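Trehalose-6-phosphate phosphatase (Neosartorya fumigata, PDB 5DXN) belongs, as a phosphatase, to the HAD superfamily, with magnesium held in a Rossmann-like core domain and a second domain built on an antiparallel sheet. Local coordinates at residues R21-D26 with P58-W63; D26-L31 with Q39-S44; N103-S108 with K135-T140; E171-A176 with R184-N189. All blocks are in the same frame, centred on the assembly; numbering follows the deposited sequence.

Contact 1. Residues R21-D26 with P58-W63; sequences RLFMFD and PRNAVW. With MG (magnesium ion), chain B.
Strands 21-26 and 60-63 run side by side and parallel, their axes 4.7 Å apart and 9° from parallel, with R21, L22, F23 and M24 paired with N60, A61, V62 and W63. The N-H and C=O of F23 both turn to strand 60-63: F23 N donates to A61 O and F23 O accepts from W63 N, each at 2.8 Å. At the start of the pair, R21 NH1 gives a nearly straight bond (166°) to N60 OD1 at 2.8 Å, and this oxygen also lies at the edge of the F23 ring. R21 NH2 sits 3.3 Å above the centre of the R59 guanidinium; D57, salt-bridged to R21, should ease this meeting of like charges. V62 suits its place because it is branched: with CG1 anti to the backbone N (chi1 180°), CG1 reaches F25 CE2 and CG2 reaches F23 CD2. On the other face, L22 CD1 bridges A61 CB and W63 CD1, the small alanine making room. The pair belongs to a beta-alpha-beta crossover: helix 45-56 covers F23, F25 and V62 through L51 and L54, helix 190-199 covers L22, M24 and W63, and strand 211-216 flanks strand 21-26 on its far side.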
loop_
_atom_site.group_PDB
_atom_site.type_symbol
_atom_site.label_atom_id
_atom_site.label_comp_id
_atom_site.label_asym_id
_atom_site.label_seq_id
_atom_site.Cartn_x
_atom_site.Cartn_y
_atom_site.Cartn_z
ATOM N N ARG A 21 -6.004 6.066 16.905
ATOM C CA ARG A 21 -5.471 6.653 15.681
ATOM C C ARG A 21 -4.797 5.608 14.820
ATOM O O ARG A 21 -4.183 4.691 15.345
ATOM C CB ARG A 21 -4.473 7.750 15.993
ATOM C CG ARG A 21 -4.882 8.628 17.180
ATOM C CD ARG A 21 -4.021 9.798 17.223
ATOM N NE ARG A 21 -4.270 10.611 18.428
ATOM C CZ ARG A 21 -3.578 10.525 19.560
ATOM N NH1 ARG A 21 -2.568 9.672 19.682
ATOM N NH2 ARG A 21 -3.892 11.333 20.570
ATOM N N LEU A 22 -4.929 5.767 13.503
ATOM C CA LEU A 22 -4.324 4.831 12.552
ATOM C C LEU A 22 -3.452 5.592 11.557
ATOM O O LEU A 22 -3.905 6.552 10.926
ATOM C CB LEU A 22 -5.418 4.045 11.839
ATOM C CG LEU A 22 -4.994 3.178 10.660
ATOM C CD1 LEU A 22 -4.030 2.093 11.151
ATOM C CD2 LEU A 22 -6.211 2.555 9.997
ATOM N N PHE A 23 -2.207 5.159 11.422
ATOM C CA PHE A 23 -1.266 5.748 10.464
ATOM C C PHE A 23 -0.861 4.718 9.437
ATOM O O PHE A 23 -0.401 3.633 9.804
ATOM C CB PHE A 23 -0.007 6.259 11.174
ATOM C CG PHE A 23 -0.255 7.428 12.087
ATOM C CD1 PHE A 23 -0.061 8.718 11.632
ATOM C CD2 PHE A 23 -0.703 7.226 13.387
ATOM C CE1 PHE A 23 -0.293 9.807 12.466
ATOM C CE2 PHE A 23 -0.956 8.305 14.226
ATOM C CZ PHE A 23 -0.742 9.596 13.769
ATOM N N MET A 24 -0.977 5.058 8.158
ATOM C CA MET A 24 -0.526 4.146 7.105
ATOM C C MET A 24 0.428 4.906 6.195
ATOM O O MET A 24 0.025 5.824 5.471
ATOM C CB MET A 24 -1.732 3.575 6.342
ATOM C CG MET A 24 -2.644 2.778 7.238
ATOM S SD MET A 24 -4.088 2.057 6.447
ATOM C CE MET A 24 -5.113 3.494 6.210
ATOM N N PHE A 25 1.709 4.564 6.277
ATOM C CA PHE A 25 2.753 5.301 5.582
ATOM C C PHE A 25 3.376 4.453 4.498
ATOM O O PHE A 25 3.926 3.400 4.809
ATOM C CB PHE A 25 3.896 5.696 6.522
ATOM C CG PHE A 25 3.508 6.604 7.651
ATOM C CD1 PHE A 25 2.626 7.635 7.469
ATOM C CD2 PHE A 25 4.066 6.429 8.890
ATOM C CE1 PHE A 25 2.291 8.481 8.549
ATOM C CE2 PHE A 25 3.750 7.266 9.956
ATOM C CZ PHE A 25 2.875 8.287 9.780
ATOM N N ASP A 26 3.330 4.918 3.257
ATOM C CA ASP A 26 4.271 4.436 2.244
ATOM C C ASP A 26 5.687 4.820 2.685
ATOM O O ASP A 26 5.856 5.800 3.418
ATOM C CB ASP A 26 3.944 5.046 0.872
ATOM C CG ASP A 26 4.973 4.696 -0.184
ATOM O OD1 ASP A 26 5.256 3.502 -0.342
ATOM O OD2 ASP A 26 5.496 5.623 -0.834
ATOM N N PRO A 58 0.339 4.290 22.759
ATOM C CA PRO A 58 -0.508 3.114 22.510
ATOM C C PRO A 58 -1.852 3.450 21.870
ATOM O O PRO A 58 -2.546 2.533 21.434
ATOM C CB PRO A 58 -0.713 2.530 23.915
ATOM C CG PRO A 58 -0.610 3.710 24.810
ATOM C CD PRO A 58 0.456 4.581 24.201
ATOM N N ARG A 59 -2.212 4.730 21.819
ATOM C CA ARG A 59 -3.385 5.155 21.054
ATOM C C ARG A 59 -3.138 5.004 19.552
ATOM O O ARG A 59 -4.087 4.931 18.778
ATOM C CB ARG A 59 -3.752 6.613 21.368
ATOM C CG ARG A 59 -4.381 6.848 22.753
ATOM C CD ARG A 59 -5.253 8.117 22.733
ATOM N NE ARG A 59 -4.632 9.264 23.387
ATOM C CZ ARG A 59 -5.186 10.476 23.480
ATOM N NH1 ARG A 59 -6.380 10.724 22.948
ATOM N NH2 ARG A 59 -4.537 11.450 24.103
ATOM N N ASN A 60 -1.870 4.990 19.154
ATOM C CA ASN A 60 -1.518 4.953 17.731
ATOM C C ASN A 60 -1.246 3.550 17.207
ATOM O O ASN A 60 -0.533 2.774 17.850
ATOM C CB ASN A 60 -0.287 5.815 17.474
ATOM C CG ASN A 60 -0.534 7.279 17.794
ATOM O OD1 ASN A 60 -1.680 7.725 17.839
ATOM N ND2 ASN A 60 0.523 8.025 17.973
ATOM N N ALA A 61 -1.802 3.241 16.041
ATOM C CA ALA A 61 -1.417 2.038 15.281
ATOM C C ALA A 61 -0.649 2.544 14.077
ATOM O O ALA A 61 -1.217 3.273 13.250
ATOM C CB ALA A 61 -2.639 1.229 14.854
ATOM N N VAL A 62 0.641 2.237 14.000
ATOM C CA VAL A 62 1.481 2.835 12.967
ATOM C C VAL A 62 1.978 1.754 12.019
ATOM O O VAL A 62 2.662 0.834 12.473
ATOM C CB VAL A 62 2.652 3.575 13.573
ATOM C CG1 VAL A 62 3.536 4.204 12.492
ATOM C CG2 VAL A 62 2.146 4.642 14.567
ATOM N N TRP A 63 1.657 1.895 10.731
ATOM C CA TRP A 63 2.027 0.918 9.713
ATOM C C TRP A 63 2.955 1.494 8.640
ATOM O O TRP A 63 2.758 2.631 8.158
ATOM C CB TRP A 63 0.762 0.377 9.075
ATOM C CG TRP A 63 0.099 -0.639 9.893
ATOM C CD1 TRP A 63 -0.823 -0.448 10.879
ATOM C CD2 TRP A 63 0.315 -2.050 9.810
ATOM N NE1 TRP A 63 -1.204 -1.657 11.408
ATOM C CE2 TRP A 63 -0.523 -2.658 10.762
ATOM C CE3 TRP A 63 1.125 -2.856 9.011
ATOM C CZ2 TRP A 63 -0.563 -4.046 10.944
ATOM C CZ3 TRP A 63 1.081 -4.227 9.189
ATOM C CH2 TRP A 63 0.250 -4.802 10.156
HETATM MG MG MG B . 6.426 5.550 -2.582
HETATM O O HOH W 1 7.186 3.625 -2.418
HETATM O O HOH W 2 4.784 4.797 -3.513
HETATM O O HOH W 3 7.435 5.859 -4.409
#

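Contact 2. Residues D26-L31 with Q39-S44; sequences DYDGTL and QAAIPS. With MG (magnesium ion), chain B.
The phenol of Y27 meets the 39-44 loop edge-on: its OH donates to A41 O at 2.6 Å, with the oxygen close to the ring plane and the donor tilted only 18° from the carbonyl plane. With CG anti to the backbone N (chi1 -178°), the ring is held out from the metal-binding turn across to the other loop, a span that suits a long, rigid side chain with a donor at its end. P43 comes in at the same ring's rim, its CD 3.3 Å from Y27 OH. The tertiary amide nitrogen of P43 carries no hydrogen, so its nearness to the hydroxyl is packing alone. A41 is the centre of an inverse gamma turn, and A41 CB packs 3.5 Å from D28 OD1; the strongest partner of the D28 carboxylate is R68, whose NE meets OD2 in a salt bridge.

Residues D26, D28 and T30 fit the DxDx(T/V) pattern of HAD proteins, following the central strand of the core sheet. D26 OD2 and D28 O bind the magnesium ion at 2.0 Å each, three waters and D217 OD1 completing six ligands. T30 OG1 donates to D26 OD2 from its anti side at 2.9 Å, steadying the carboxylate, while K190 pairs with OD1. Y27 O accepts from both T30 N and L31 N, which curls the chain tightly; G29, with phi 84°, suits the bend. Beyond P43, which rests on L48 and W76, S44 caps V47 N at the start of helix 45-56.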
loop_
_atom_site.group_PDB
_atom_site.type_symbol
_atom_site.label_atom_id
_atom_site.label_comp_id
_atom_site.label_asym_id
_atom_site.label_seq_id
_atom_site.Cartn_x
_atom_site.Cartn_y
_atom_site.Cartn_z
ATOM N N ASP A 26 3.330 4.918 3.257
ATOM C CA ASP A 26 4.271 4.436 2.244
ATOM C C ASP A 26 5.687 4.820 2.685
ATOM O O ASP A 26 5.856 5.800 3.418
ATOM C CB ASP A 26 3.944 5.046 0.872
ATOM C CG ASP A 26 4.973 4.696 -0.184
ATOM O OD1 ASP A 26 5.256 3.502 -0.342
ATOM O OD2 ASP A 26 5.496 5.623 -0.834
ATOM N N TYR A 27 6.698 4.053 2.263
ATOM C CA TYR A 27 8.076 4.390 2.601
ATOM C C TYR A 27 8.761 5.254 1.543
ATOM O O TYR A 27 8.931 6.449 1.724
ATOM C CB TYR A 27 8.902 3.127 2.825
ATOM C CG TYR A 27 10.308 3.477 3.222
ATOM C CD1 TYR A 27 10.558 4.082 4.441
ATOM C CD2 TYR A 27 11.373 3.238 2.373
ATOM C CE1 TYR A 27 11.851 4.426 4.821
ATOM C CE2 TYR A 27 12.668 3.574 2.740
ATOM C CZ TYR A 27 12.897 4.162 3.960
ATOM O OH TYR A 27 14.180 4.495 4.318
ATOM N N ASP A 28 9.125 4.653 0.412
ATOM C CA ASP A 28 9.904 5.378 -0.586
ATOM C C ASP A 28 9.164 6.555 -1.209
ATOM O O ASP A 28 8.051 6.391 -1.719
ATOM C CB ASP A 28 10.353 4.417 -1.689
ATOM C CG ASP A 28 11.501 3.528 -1.243
ATOM O OD1 ASP A 28 12.613 4.066 -1.040
ATOM O OD2 ASP A 28 11.289 2.300 -1.085
ATOM N N GLY A 29 9.797 7.727 -1.185
ATOM C CA GLY A 29 9.214 8.934 -1.743
ATOM C C GLY A 29 8.285 9.639 -0.779
ATOM O O GLY A 29 7.814 10.737 -1.050
ATOM N N THR A 30 8.046 9.008 0.364
ATOM C CA THR A 30 7.081 9.519 1.331
ATOM C C THR A 30 7.751 9.832 2.667
ATOM O O THR A 30 7.754 10.985 3.095
ATOM C CB THR A 30 5.942 8.510 1.516
ATOM O OG1 THR A 30 5.270 8.324 0.255
ATOM C CG2 THR A 30 4.956 8.980 2.577
ATOM N N LEU A 31 8.319 8.813 3.310
ATOM C CA LEU A 31 9.101 9.018 4.533
ATOM C C LEU A 31 10.552 9.400 4.222
ATOM O O LEU A 31 11.236 9.974 5.071
ATOM C CB LEU A 31 9.058 7.770 5.420
ATOM C CG LEU A 31 7.736 7.497 6.143
ATOM C CD1 LEU A 31 7.735 6.114 6.757
ATOM C CD2 LEU A 31 7.428 8.545 7.222
ATOM N N GLN A 39 18.967 0.259 -2.683
ATOM C CA GLN A 39 19.637 0.016 -1.408
ATOM C C GLN A 39 20.150 1.321 -0.816
ATOM O O GLN A 39 20.672 1.353 0.304
ATOM C CB GLN A 39 20.790 -0.969 -1.586
ATOM C CG GLN A 39 20.498 -2.103 -2.567
ATOM C CD GLN A 39 19.580 -3.172 -1.997
ATOM O OE1 GLN A 39 19.008 -3.012 -0.917
ATOM N NE2 GLN A 39 19.441 -4.278 -2.724
ATOM N N ALA A 40 19.984 2.398 -1.576
ATOM C CA ALA A 40 20.472 3.708 -1.177
ATOM C C ALA A 40 19.556 4.404 -0.169
ATOM O O ALA A 40 20.027 5.152 0.688
ATOM C CB ALA A 40 20.657 4.588 -2.408
ATOM N N ALA A 41 18.254 4.150 -0.256
ATOM C CA ALA A 41 17.276 4.942 0.491
ATOM C C ALA A 41 17.111 4.486 1.941
ATOM O O ALA A 41 15.993 4.293 2.420
ATOM C CB ALA A 41 15.936 4.919 -0.222
ATOM N N ILE A 42 18.223 4.324 2.649
ATOM C CA ILE A 42 18.148 3.922 4.044
ATOM C C ILE A 42 17.571 5.058 4.888
ATOM O O ILE A 42 17.770 6.241 4.575
ATOM C CB ILE A 42 19.524 3.496 4.582
ATOM C CG1 ILE A 42 20.507 4.667 4.548
ATOM C CG2 ILE A 42 20.056 2.325 3.768
ATOM C CD1 ILE A 42 21.764 4.425 5.374
ATOM N N PRO A 43 16.820 4.707 5.942
ATOM C CA PRO A 43 16.182 5.757 6.745
ATOM C C PRO A 43 17.167 6.446 7.682
ATOM O O PRO A 43 17.974 5.772 8.332
ATOM C CB PRO A 43 15.127 4.995 7.533
ATOM C CG PRO A 43 15.716 3.632 7.704
ATOM C CD PRO A 43 16.503 3.355 6.442
ATOM N N SER A 44 17.076 7.770 7.750
ATOM C CA SER A 44 17.920 8.581 8.624
ATOM C C SER A 44 17.526 8.412 10.073
ATOM O O SER A 44 16.428 7.964 10.385
ATOM C CB SER A 44 17.821 10.055 8.254
ATOM O OG SER A 44 16.590 10.599 8.713
HETATM MG MG MG B . 6.426 5.550 -2.582
HETATM O O HOH W 1 7.186 3.625 -2.418
HETATM O O HOH W 2 4.784 4.797 -3.513
HETATM O O HOH W 3 7.435 5.859 -4.409
#

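Contact 3. Residues N103-S108 with K135-T140; sequences NLAESS and KRVALT
A105 and R136 meet in a small, partly buried loop-to-turn contact: the loop that follows strand 101-103, at one edge of the core sheet, touches the turn of the hairpin formed by strands 131-134 and 139-142 of the antiparallel sheet. The turn is closed by K135 N bonding to A138 O at 3.1 Å, which puts R136 and V137 at its tip. A105 is the close-fitting piece. A105 CB packs 3.6 Å from V137 CG2 and equally close to R136 CD, and so short a side chain lets the loop backbone approach the turn, with A105 CA 6.3 Å from V137 CA. R136 leaves the backbone with CG anti to N (chi1 173°) and then bends at chi3, carrying its head group toward N103. The nearness of N103 OD1 to R136 NH1 is too tight to be trusted, so the guanidinium's exact place is uncertain, though as modelled one of its faces lies against V137 CG2. The Asx turn from N103 OD1 to A105 N is likewise less sure. E106 OE2 comes 3.3 Å from R136 CD, crossing the arginine at about a right angle. As far as the doubtful NH1 allows, its charge lies beyond salt-bridge range, implying at most a soft electrostatic pull added to apolar packing.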
loop_
_atom_site.group_PDB
_atom_site.type_symbol
_atom_site.label_atom_id
_atom_site.label_comp_id
_atom_site.label_asym_id
_atom_site.label_seq_id
_atom_site.Cartn_x
_atom_site.Cartn_y
_atom_site.Cartn_z
ATOM N N ASN A 103 4.051 -14.940 6.284
ATOM C CA ASN A 103 4.103 -15.106 4.841
ATOM C C ASN A 103 2.684 -15.299 4.314
ATOM O O ASN A 103 2.095 -16.370 4.476
ATOM C CB ASN A 103 4.997 -16.307 4.486
ATOM C CG ASN A 103 5.287 -16.416 3.002
ATOM O OD1 ASN A 103 4.529 -15.937 2.165
ATOM N ND2 ASN A 103 6.398 -17.064 2.673
ATOM N N LEU A 104 2.132 -14.267 3.686
ATOM C CA LEU A 104 0.714 -14.272 3.348
ATOM C C LEU A 104 0.399 -15.154 2.140
ATOM O O LEU A 104 -0.759 -15.502 1.903
ATOM C CB LEU A 104 0.219 -12.842 3.096
ATOM C CG LEU A 104 0.160 -11.911 4.312
ATOM C CD1 LEU A 104 -0.753 -10.729 4.025
ATOM C CD2 LEU A 104 -0.311 -12.645 5.553
ATOM N N ALA A 105 1.422 -15.520 1.377
ATOM C CA ALA A 105 1.209 -16.408 0.238
ATOM C C ALA A 105 0.892 -17.827 0.690
ATOM O O ALA A 105 0.107 -18.527 0.051
ATOM C CB ALA A 105 2.411 -16.407 -0.666
ATOM N N GLU A 106 1.498 -18.248 1.795
ATOM C CA GLU A 106 1.302 -19.601 2.289
ATOM C C GLU A 106 -0.002 -19.727 3.074
ATOM O O GLU A 106 -0.420 -20.826 3.432
ATOM C CB GLU A 106 2.497 -20.028 3.146
ATOM C CG GLU A 106 3.859 -19.675 2.537
ATOM C CD GLU A 106 4.130 -20.352 1.191
ATOM O OE1 GLU A 106 3.365 -21.255 0.784
ATOM O OE2 GLU A 106 5.130 -19.982 0.536
ATOM N N SER A 107 -0.648 -18.597 3.329
ATOM C CA SER A 107 -1.958 -18.607 3.967
ATOM C C SER A 107 -3.047 -18.647 2.904
ATOM O O SER A 107 -4.188 -19.019 3.179
ATOM C CB SER A 107 -2.142 -17.379 4.864
ATOM O OG SER A 107 -2.168 -16.187 4.094
ATOM N N SER A 108 -2.678 -18.272 1.686
ATOM C CA SER A 108 -3.656 -18.034 0.634
ATOM C C SER A 108 -3.823 -19.223 -0.305
ATOM O O SER A 108 -2.852 -19.885 -0.666
ATOM C CB SER A 108 -3.263 -16.793 -0.175
ATOM O OG SER A 108 -4.339 -16.334 -0.973
ATOM N N LYS A 135 5.885 -16.773 -10.352
ATOM C CA LYS A 135 6.372 -16.586 -8.992
ATOM C C LYS A 135 5.471 -17.335 -8.019
ATOM O O LYS A 135 4.435 -17.884 -8.415
ATOM C CB LYS A 135 6.424 -15.104 -8.635
ATOM C CG LYS A 135 7.371 -14.299 -9.502
ATOM C CD LYS A 135 8.392 -13.575 -8.638
ATOM C CE LYS A 135 8.329 -12.067 -8.827
ATOM N NZ LYS A 135 9.177 -11.356 -7.821
ATOM N N ARG A 136 5.877 -17.367 -6.753
ATOM C CA ARG A 136 5.059 -17.932 -5.690
ATOM C C ARG A 136 3.717 -17.210 -5.651
ATOM O O ARG A 136 2.663 -17.833 -5.483
ATOM C CB ARG A 136 5.779 -17.820 -4.340
ATOM C CG ARG A 136 4.953 -18.235 -3.125
ATOM C CD ARG A 136 5.551 -17.667 -1.833
ATOM N NE ARG A 136 6.072 -16.314 -2.024
ATOM C CZ ARG A 136 5.961 -15.332 -1.134
ATOM N NH1 ARG A 136 5.332 -15.542 0.013
ATOM N NH2 ARG A 136 6.468 -14.136 -1.394
ATOM N N VAL A 137 3.768 -15.898 -5.861
ATOM C CA VAL A 137 2.598 -15.041 -5.716
ATOM C C VAL A 137 1.994 -14.561 -7.051
ATOM O O VAL A 137 0.799 -14.758 -7.305
ATOM C CB VAL A 137 2.951 -13.819 -4.835
ATOM C CG1 VAL A 137 1.833 -12.806 -4.841
ATOM C CG2 VAL A 137 3.267 -14.266 -3.412
ATOM N N ALA A 138 2.803 -13.938 -7.902
ATOM C CA ALA A 138 2.276 -13.320 -9.118
ATOM C C ALA A 138 2.631 -14.093 -10.383
ATOM O O ALA A 138 3.740 -14.607 -10.529
ATOM C CB ALA A 138 2.773 -11.891 -9.235
ATOM N N LEU A 139 1.672 -14.170 -11.302
ATOM C CA LEU A 139 1.908 -14.754 -12.610
ATOM C C LEU A 139 1.919 -13.662 -13.667
ATOM O O LEU A 139 1.021 -12.815 -13.709
ATOM C CB LEU A 139 0.838 -15.799 -12.939
ATOM C CG LEU A 139 1.035 -17.218 -12.395
ATOM C CD1 LEU A 139 1.218 -17.237 -10.881
ATOM C CD2 LEU A 139 -0.142 -18.091 -12.801
ATOM N N THR A 140 2.920 -13.680 -14.538
ATOM C CA THR A 140 3.100 -12.575 -15.470
ATOM C C THR A 140 3.263 -13.009 -16.928
ATOM O O THR A 140 4.025 -13.924 -17.228
ATOM C CB THR A 140 4.330 -11.736 -15.052
ATOM O OG1 THR A 140 4.182 -11.311 -13.690
ATOM C CG2 THR A 140 4.461 -10.538 -15.924
#

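Contact 4. Residues E171-A176 with R184-N189; sequences EVEVMA and RPTFVN
E173 N donates to R184 O at 2.9 Å in a nearly straight bond (170°), and R184 N returns the bond to E173 O at 3.1 Å. This is a hydrogen-bonded antiparallel pair in the beta hairpin of strands 172-177 and 180-185, at one edge of the antiparallel sheet. The next pair, V172 with P185, is non-hydrogen-bonded, a place where proline's missing N-H costs nothing to the pairing. V172 CG1 comes tightly against R184 O, at 3.1 Å. Further on, T186 N reaches E171 O in a longer bond of 3.3 Å whose donor stands above the carbonyl plane, as the strand gives way to a 3-10 turn at 186-188.

The side chains add further contacts. M175 CG lies 3.3 Å above one face of the R184 guanidinium, offset toward its rim; the methionine chain, bent at chi2 and chi3, lays this methylene over the flat cation, whose NE has a long, weak ion pair with E182. T186 divides its work between two branches. OG1, set between the backbone N and the carbonyl carbon (chi1 49°), shares a water with E171 OE1, though the glutamate's half of that bridge is weak. T186 CG2 packs 3.5 Å from E173 CG, the two side chains crossing at about a right angle. After the 3-10 turn comes N189, a natural N-cap residue with both an acceptor and a donor: OD1 accepts from F192 N at the start of helix 190-199, and ND2 donates to D223 OD2.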
loop_
_atom_site.group_PDB
_atom_site.type_symbol
_atom_site.label_atom_id
_atom_site.label_comp_id
_atom_site.label_asym_id
_atom_site.label_seq_id
_atom_site.Cartn_x
_atom_site.Cartn_y
_atom_site.Cartn_z
ATOM N N GLU A 171 -10.240 -14.201 -5.720
ATOM C CA GLU A 171 -9.897 -12.852 -5.285
ATOM C C GLU A 171 -8.507 -12.494 -5.782
ATOM O O GLU A 171 -7.497 -12.608 -5.068
ATOM C CB GLU A 171 -9.996 -12.714 -3.769
ATOM C CG GLU A 171 -11.440 -12.678 -3.254
ATOM C CD GLU A 171 -12.215 -11.411 -3.647
ATOM O OE1 GLU A 171 -11.704 -10.585 -4.441
ATOM O OE2 GLU A 171 -13.353 -11.235 -3.146
ATOM N N VAL A 172 -8.487 -12.066 -7.036
ATOM C CA VAL A 172 -7.275 -11.801 -7.779
ATOM C C VAL A 172 -7.530 -10.584 -8.670
ATOM O O VAL A 172 -8.675 -10.297 -9.000
ATOM C CB VAL A 172 -6.870 -13.032 -8.623
ATOM C CG1 VAL A 172 -5.729 -12.708 -9.501
ATOM C CG2 VAL A 172 -6.515 -14.203 -7.728
ATOM N N GLU A 173 -6.485 -9.845 -9.032
ATOM C CA GLU A 173 -6.666 -8.676 -9.881
ATOM C C GLU A 173 -5.633 -8.657 -10.995
ATOM O O GLU A 173 -4.557 -9.246 -10.885
ATOM C CB GLU A 173 -6.613 -7.383 -9.053
ATOM C CG GLU A 173 -7.794 -7.235 -8.085
ATOM C CD GLU A 173 -8.361 -5.819 -8.011
ATOM O OE1 GLU A 173 -7.759 -4.961 -7.326
ATOM O OE2 GLU A 173 -9.422 -5.570 -8.626
ATOM N N VAL A 174 -5.990 -7.995 -12.087
ATOM C CA VAL A 174 -5.192 -8.009 -13.299
ATOM C C VAL A 174 -4.495 -6.673 -13.502
ATOM O O VAL A 174 -5.144 -5.631 -13.594
ATOM C CB VAL A 174 -6.067 -8.341 -14.527
ATOM C CG1 VAL A 174 -5.255 -8.256 -15.809
ATOM C CG2 VAL A 174 -6.701 -9.724 -14.361
ATOM N N MET A 175 -3.168 -6.712 -13.576
ATOM C CA MET A 175 -2.355 -5.499 -13.654
ATOM C C MET A 175 -1.499 -5.430 -14.913
ATOM O O MET A 175 -0.753 -6.364 -15.227
ATOM C CB MET A 175 -1.463 -5.406 -12.417
ATOM C CG MET A 175 -2.236 -5.243 -11.137
ATOM S SD MET A 175 -3.007 -3.621 -11.063
ATOM C CE MET A 175 -1.575 -2.586 -11.356
ATOM N N ALA A 176 -1.594 -4.313 -15.628
ATOM C CA ALA A 176 -0.833 -4.148 -16.857
ATOM C C ALA A 176 0.451 -3.355 -16.648
ATOM O O ALA A 176 0.469 -2.335 -15.957
ATOM C CB ALA A 176 -1.682 -3.484 -17.916
ATOM N N ARG A 184 -2.200 -11.104 -9.950
ATOM C CA ARG A 184 -1.735 -11.135 -8.561
ATOM C C ARG A 184 -2.915 -11.203 -7.587
ATOM O O ARG A 184 -3.996 -10.731 -7.909
ATOM C CB ARG A 184 -0.888 -9.885 -8.271
ATOM C CG ARG A 184 -1.174 -8.723 -9.244
ATOM C CD ARG A 184 -1.334 -7.372 -8.565
ATOM N NE ARG A 184 -0.132 -6.545 -8.674
ATOM C CZ ARG A 184 -0.003 -5.325 -8.153
ATOM N NH1 ARG A 184 -1.005 -4.764 -7.481
ATOM N NH2 ARG A 184 1.133 -4.659 -8.315
ATOM N N PRO A 185 -2.711 -11.773 -6.388
ATOM C CA PRO A 185 -3.807 -11.814 -5.415
ATOM C C PRO A 185 -4.160 -10.399 -4.992
ATOM O O PRO A 185 -3.317 -9.521 -5.113
ATOM C CB PRO A 185 -3.224 -12.604 -4.240
ATOM C CG PRO A 185 -2.042 -13.316 -4.797
ATOM C CD PRO A 185 -1.512 -12.472 -5.899
ATOM N N THR A 186 -5.384 -10.187 -4.535
ATOM C CA THR A 186 -5.803 -8.845 -4.177
ATOM C C THR A 186 -4.970 -8.321 -3.006
ATOM O O THR A 186 -4.841 -7.102 -2.835
ATOM C CB THR A 186 -7.301 -8.794 -3.829
ATOM O OG1 THR A 186 -7.618 -9.835 -2.901
ATOM C CG2 THR A 186 -8.144 -8.975 -5.072
ATOM N N PHE A 187 -4.380 -9.215 -2.213
ATOM C CA PHE A 187 -3.696 -8.746 -1.007
ATOM C C PHE A 187 -2.387 -8.002 -1.273
ATOM O O PHE A 187 -1.789 -7.457 -0.342
ATOM C CB PHE A 187 -3.464 -9.899 -0.001
ATOM C CG PHE A 187 -2.529 -11.006 -0.466
ATOM C CD1 PHE A 187 -1.170 -10.781 -0.635
ATOM C CD2 PHE A 187 -3.011 -12.295 -0.644
ATOM C CE1 PHE A 187 -0.318 -11.805 -1.022
ATOM C CE2 PHE A 187 -2.162 -13.325 -1.035
ATOM C CZ PHE A 187 -0.819 -13.077 -1.226
ATOM N N VAL A 188 -1.939 -7.950 -2.521
ATOM C CA VAL A 188 -0.729 -7.200 -2.848
ATOM C C VAL A 188 -1.068 -5.755 -3.240
ATOM O O VAL A 188 -0.187 -4.924 -3.482
ATOM C CB VAL A 188 0.062 -7.872 -3.979
ATOM C CG1 VAL A 188 0.045 -9.383 -3.795
ATOM C CG2 VAL A 188 -0.525 -7.515 -5.299
ATOM N N ASN A 189 -2.359 -5.461 -3.277
ATOM C CA ASN A 189 -2.842 -4.135 -3.639
ATOM C C ASN A 189 -2.881 -3.256 -2.394
ATOM O O ASN A 189 -3.437 -3.664 -1.385
ATOM C CB ASN A 189 -4.224 -4.245 -4.276
ATOM C CG ASN A 189 -4.791 -2.905 -4.685
ATOM O OD1 ASN A 189 -5.288 -2.145 -3.847
ATOM N ND2 ASN A 189 -4.746 -2.612 -5.983
HETATM O O HOH W 4 -10.324 -9.097 -2.275
#

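Contacts 1 and 2 share D26, which binds the magnesium ion; their centres are about 17 Å apart, and F25 CB packs on L31 CD1 at 3.9 Å. Contacts 3 and 4 form a second group, centres about 11 Å apart, joined where V137 CG1 meets P185 CD at 3.5 Å and where S108 and L104 touch F187. The two groups do not touch: the nearest atoms of contacts 1 and 3 are about 9 Å apart, and those of contacts 1 and 4 about 10 Å. Segment 184-189 is nevertheless linked to the metal site, since N189 caps helix 190-199, whose K190 forms a salt bridge with D26. The R184 side chain itself stays about 13 Å from the magnesium.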